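Local structure of gamma-glutamyltranspeptidase (Streptomyces lincolnensis, 6J3A) at residues L158-W163 with V169-G174; T218-E223 with P450-P455. The protein probably transfers or hydrolyses gamma-glutamyl groups, as an LmbA-like member of the gamma-glutamyltranspeptidase family within the Ntn-hydrolase clan. All blocks are in the same frame, centred on the assembly; numbering follows the deposited sequence.

Contact 1: residues L158-W163 with V169-G174; sequences LFETEW and VYLPGG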
# COMPACT_ATOMS: atom_id res chain seq x y z
N LEU A 158 -13.12 -34.57 0.73
CA LEU A 158 -14.09 -34.33 1.80
C LEU A 158 -15.35 -33.61 1.31
O LEU A 158 -16.46 -33.95 1.72
CB LEU A 158 -13.43 -33.53 2.92
CG LEU A 158 -14.20 -33.32 4.23
CD1 LEU A 158 -14.54 -34.65 4.90
CD2 LEU A 158 -13.40 -32.46 5.20
N PHE A 159 -15.18 -32.63 0.44
CA PHE A 159 -16.30 -31.82 -0.08
C PHE A 159 -17.18 -32.61 -1.04
O PHE A 159 -18.41 -32.59 -0.93
CB PHE A 159 -15.75 -30.59 -0.83
CG PHE A 159 -15.46 -29.39 0.04
CD1 PHE A 159 -15.26 -29.49 1.41
CD2 PHE A 159 -15.37 -28.14 -0.55
CE1 PHE A 159 -15.00 -28.37 2.18
CE2 PHE A 159 -15.10 -27.01 0.22
CZ PHE A 159 -14.91 -27.13 1.59
N GLU A 160 -16.54 -33.28 -1.98
CA GLU A 160 -17.24 -34.04 -3.02
C GLU A 160 -18.03 -35.22 -2.46
O GLU A 160 -19.21 -35.38 -2.77
CB GLU A 160 -16.25 -34.53 -4.09
CG GLU A 160 -15.76 -33.40 -4.97
CD GLU A 160 -14.70 -33.79 -5.97
OE1 GLU A 160 -13.96 -34.78 -5.74
OE2 GLU A 160 -14.59 -33.08 -6.98
N THR A 161 -17.37 -36.00 -1.61
CA THR A 161 -17.91 -37.26 -1.10
C THR A 161 -18.75 -37.10 0.16
O THR A 161 -19.58 -37.95 0.45
CB THR A 161 -16.78 -38.26 -0.76
OG1 THR A 161 -16.07 -37.83 0.41
CG2 THR A 161 -15.81 -38.44 -1.95
N GLU A 162 -18.53 -36.02 0.90
CA GLU A 162 -19.03 -35.93 2.28
C GLU A 162 -19.75 -34.60 2.54
O GLU A 162 -20.96 -34.62 2.80
CB GLU A 162 -17.86 -36.17 3.24
CG GLU A 162 -18.17 -36.95 4.50
CD GLU A 162 -18.82 -38.32 4.30
OE1 GLU A 162 -18.11 -39.31 4.04
OE2 GLU A 162 -20.05 -38.39 4.48
N TRP A 163 -19.05 -33.46 2.44
CA TRP A 163 -19.65 -32.11 2.66
C TRP A 163 -20.09 -31.51 1.34
O TRP A 163 -19.48 -30.57 0.83
CB TRP A 163 -18.69 -31.14 3.36
CG TRP A 163 -18.17 -31.59 4.71
CD1 TRP A 163 -18.61 -32.65 5.46
CD2 TRP A 163 -17.13 -30.97 5.46
NE1 TRP A 163 -17.88 -32.74 6.62
CE2 TRP A 163 -16.97 -31.72 6.65
CE3 TRP A 163 -16.31 -29.86 5.25
CZ2 TRP A 163 -16.02 -31.39 7.62
CZ3 TRP A 163 -15.37 -29.53 6.21
CH2 TRP A 163 -15.23 -30.30 7.38
N VAL A 169 -20.83 -24.64 -3.27
CA VAL A 169 -20.40 -23.25 -3.19
C VAL A 169 -18.97 -23.08 -3.71
O VAL A 169 -18.70 -22.13 -4.46
CB VAL A 169 -20.52 -22.75 -1.74
CG1 VAL A 169 -19.95 -21.34 -1.59
CG2 VAL A 169 -21.98 -22.78 -1.30
N TYR A 170 -18.07 -23.98 -3.33
CA TYR A 170 -16.63 -23.83 -3.62
C TYR A 170 -16.08 -24.67 -4.77
O TYR A 170 -14.97 -24.41 -5.24
CB TYR A 170 -15.82 -24.06 -2.34
CG TYR A 170 -16.00 -22.95 -1.33
CD1 TYR A 170 -15.41 -21.69 -1.52
CD2 TYR A 170 -16.80 -23.12 -0.20
CE1 TYR A 170 -15.59 -20.66 -0.60
CE2 TYR A 170 -16.99 -22.09 0.72
CZ TYR A 170 -16.38 -20.86 0.52
OH TYR A 170 -16.56 -19.85 1.44
N LEU A 171 -16.85 -25.65 -5.23
CA LEU A 171 -16.47 -26.48 -6.37
C LEU A 171 -17.62 -26.54 -7.38
O LEU A 171 -17.99 -27.62 -7.83
CB LEU A 171 -16.13 -27.90 -5.89
CG LEU A 171 -14.94 -28.12 -4.96
CD1 LEU A 171 -14.85 -29.60 -4.61
CD2 LEU A 171 -13.63 -27.68 -5.58
N PRO A 172 -18.19 -25.37 -7.75
CA PRO A 172 -19.24 -25.41 -8.78
C PRO A 172 -18.70 -26.05 -10.05
O PRO A 172 -17.67 -25.61 -10.57
CB PRO A 172 -19.56 -23.93 -9.02
CG PRO A 172 -18.34 -23.20 -8.58
CD PRO A 172 -17.79 -23.99 -7.43
N GLY A 173 -19.37 -27.11 -10.51
CA GLY A 173 -18.90 -27.94 -11.62
C GLY A 173 -17.57 -28.63 -11.36
O GLY A 173 -16.85 -28.98 -12.29
N GLY A 174 -17.22 -28.83 -10.10
CA GLY A 174 -15.89 -29.34 -9.74
C GLY A 174 -14.73 -28.36 -9.89
O GLY A 174 -13.57 -28.74 -9.69

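Contact 2: residues T218-E223 with P450-P455; sequences TGFIAE and PELGFP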
# COMPACT_ATOMS: atom_id res chain seq x y z
N THR A 218 -32.76 -15.66 16.45
CA THR A 218 -34.02 -16.42 16.44
C THR A 218 -34.65 -16.60 15.07
O THR A 218 -35.59 -17.39 14.94
CB THR A 218 -35.06 -15.73 17.35
OG1 THR A 218 -35.32 -14.41 16.86
CG2 THR A 218 -34.55 -15.66 18.79
N GLY A 219 -34.14 -15.90 14.05
CA GLY A 219 -34.76 -15.85 12.72
C GLY A 219 -34.25 -16.92 11.76
O GLY A 219 -33.75 -17.97 12.18
N PHE A 220 -34.36 -16.63 10.47
CA PHE A 220 -34.05 -17.62 9.43
C PHE A 220 -32.60 -18.14 9.49
O PHE A 220 -32.34 -19.29 9.13
CB PHE A 220 -34.41 -17.07 8.04
CG PHE A 220 -33.37 -16.18 7.42
CD1 PHE A 220 -33.34 -14.81 7.67
CD2 PHE A 220 -32.43 -16.70 6.53
CE1 PHE A 220 -32.38 -13.99 7.09
CE2 PHE A 220 -31.47 -15.89 5.93
CZ PHE A 220 -31.44 -14.53 6.21
N ILE A 221 -31.69 -17.29 9.95
CA ILE A 221 -30.28 -17.67 10.05
C ILE A 221 -30.10 -18.73 11.13
O ILE A 221 -29.53 -19.78 10.87
CB ILE A 221 -29.38 -16.44 10.34
CG1 ILE A 221 -29.35 -15.52 9.12
CG2 ILE A 221 -27.96 -16.86 10.71
CD1 ILE A 221 -28.64 -14.21 9.36
N ALA A 222 -30.57 -18.43 12.33
CA ALA A 222 -30.53 -19.36 13.46
C ALA A 222 -31.12 -20.72 13.11
O ALA A 222 -30.51 -21.76 13.38
CB ALA A 222 -31.27 -18.78 14.65
N GLU A 223 -32.32 -20.71 12.54
CA GLU A 223 -32.99 -21.93 12.09
C GLU A 223 -32.06 -22.81 11.26
O GLU A 223 -31.91 -24.00 11.54
CB GLU A 223 -34.25 -21.59 11.30
CG GLU A 223 -35.41 -21.17 12.20
CD GLU A 223 -36.56 -20.49 11.47
OE1 GLU A 223 -36.54 -20.38 10.22
OE2 GLU A 223 -37.49 -20.04 12.17
N PRO A 450 -26.38 -24.74 3.85
CA PRO A 450 -26.73 -24.52 2.44
C PRO A 450 -27.56 -23.26 2.17
O PRO A 450 -27.27 -22.55 1.20
CB PRO A 450 -27.50 -25.80 2.05
CG PRO A 450 -27.91 -26.45 3.32
CD PRO A 450 -26.99 -25.96 4.41
N GLU A 451 -28.51 -22.94 3.05
CA GLU A 451 -29.37 -21.76 2.82
C GLU A 451 -28.72 -20.43 3.22
O GLU A 451 -29.30 -19.35 2.96
CB GLU A 451 -30.78 -21.91 3.45
CG GLU A 451 -30.87 -22.36 4.90
CD GLU A 451 -30.94 -23.88 5.05
OE1 GLU A 451 -29.86 -24.52 5.08
OE2 GLU A 451 -32.06 -24.43 5.16
N LEU A 452 -27.52 -20.49 3.81
CA LEU A 452 -26.77 -19.29 4.20
C LEU A 452 -25.51 -18.99 3.37
O LEU A 452 -25.20 -17.82 3.11
CB LEU A 452 -26.39 -19.37 5.67
CG LEU A 452 -27.56 -19.51 6.63
CD1 LEU A 452 -27.00 -19.50 8.04
CD2 LEU A 452 -28.66 -18.45 6.47
N GLY A 453 -24.79 -20.03 2.98
CA GLY A 453 -23.61 -19.87 2.15
C GLY A 453 -22.30 -19.96 2.91
O GLY A 453 -21.25 -19.86 2.29
N PHE A 454 -22.36 -20.17 4.22
CA PHE A 454 -21.14 -20.27 5.04
C PHE A 454 -21.33 -21.32 6.13
O PHE A 454 -22.46 -21.64 6.48
CB PHE A 454 -20.77 -18.91 5.67
CG PHE A 454 -21.89 -18.29 6.45
CD1 PHE A 454 -22.10 -18.61 7.78
CD2 PHE A 454 -22.76 -17.38 5.84
CE1 PHE A 454 -23.15 -18.03 8.49
CE2 PHE A 454 -23.80 -16.80 6.55
CZ PHE A 454 -23.99 -17.13 7.88
N PRO A 455 -20.21 -21.86 6.68
CA PRO A 455 -20.27 -22.87 7.73
C PRO A 455 -20.19 -22.33 9.16
O PRO A 455 -19.89 -21.17 9.39
CB PRO A 455 -19.01 -23.70 7.44
CG PRO A 455 -18.04 -22.72 6.88
CD PRO A 455 -18.81 -21.59 6.28

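Contact 1: residues L158-W163 with V169-G174
Phe-159, near the end of helix 156-161, and Leu-171, just past the end of helix 164-170, approach to 8.3 Å between their CA atoms, the closest backbone pair of the two segments. The leucine reaches across with its CD1 branch. Its CG lies beside the backbone N (chi1 -63°), and with chi2 at 178° CD1 continues the chain in extended form. The methyl settles between two neighbours on the facing helix, 4.0 Å from Phe-159 CB and 3.9 Å from Glu-160 CG. Farther along the phenylalanine, ring atom CE2 lies 4.0 Å from Tyr-170 CB. This carbon meets the phenyl ring at its edge, near the ring plane, and the two aromatic side chains cross obliquely instead of stacking. Glu-160 contributes its aliphatic part to the leucine, while its carboxylate forms a salt bridge with Arg-156; the same arginine is hydrogen-bonded to Gly-174 O and so ties the two segments together at their polar margin. The pair of consecutive short helices is thus joined here by van der Waals packing of carbon atoms, with no direct hydrogen bond between the segments, and the polar link runs indirectly through Arg-156.

Contact 2: residues T218-E223 with P450-P455
Leu-452 meets the first turn of helix 220-229 with both of its terminal methyls, and its side chain illustrates how one branched residue can join a loop to a helix. Its CB lies 3.7 Å above the plane of the Phe-454 ring, toward the rim, so the side chain rests on an aromatic of its own segment before crossing to the other. CG stands beside the backbone N (chi1 -58°), and from there the fork opens onto Ile-221. CD1 comes 3.8 Å from Ile-221 O and 3.9 Å from Ile-221 CG2. CD2 takes the neighbouring position, 4.0 Å from Ile-221 CG1 and 3.8 Å from Phe-220 CE2, approaching the phenyl ring obliquely. That ring is itself propped from within the helix, since Ile-221 CG1 lies over one of its faces. An alanine in place of Leu-452 would remove the fork and would probably open a gap beside Ile-221 and leave Phe-220 CE2 without its methyl neighbour. No hydrogen bond links the segments, although Glu-451 forms a salt bridge with Arg-227 farther along the same helix. Helix 186-200 borders the contact: Arg-194 makes a cation-pi contact with Phe-220, Leu-195 packs on Ile-221, and Thr-191 is hydrogen-bonded to Leu-452 O. Helix 205-217 adds Val-215 on Phe-220 and Trp-216 on Ile-221. The turn joining the paired strands 448-449 and 454-455 is therefore set against helices 186-200 and 220-229, with helix 205-217 packed on the latter.

Contacts 1 and 2 follow one another along the chain and lie on the same side of its centre, their own centres about 19 Å apart. Their nearest atoms come within about 4 Å without touching, and the small two-stranded hairpin bridges the distance. Strand 448-449 carries Val-448, which packs on Val-169 and Tyr-170 of contact 1, whereas the turn and strand 454-455 belong to contact 2. Asn-185 gives a second connection, touching the Val-169 side chain and hydrogen-bonding Gly-453 O. Both are apolar structural packing, their centres about 27 and 23 Å from the chain centre, and neither involves a residue known to be catalytic or ligand-binding.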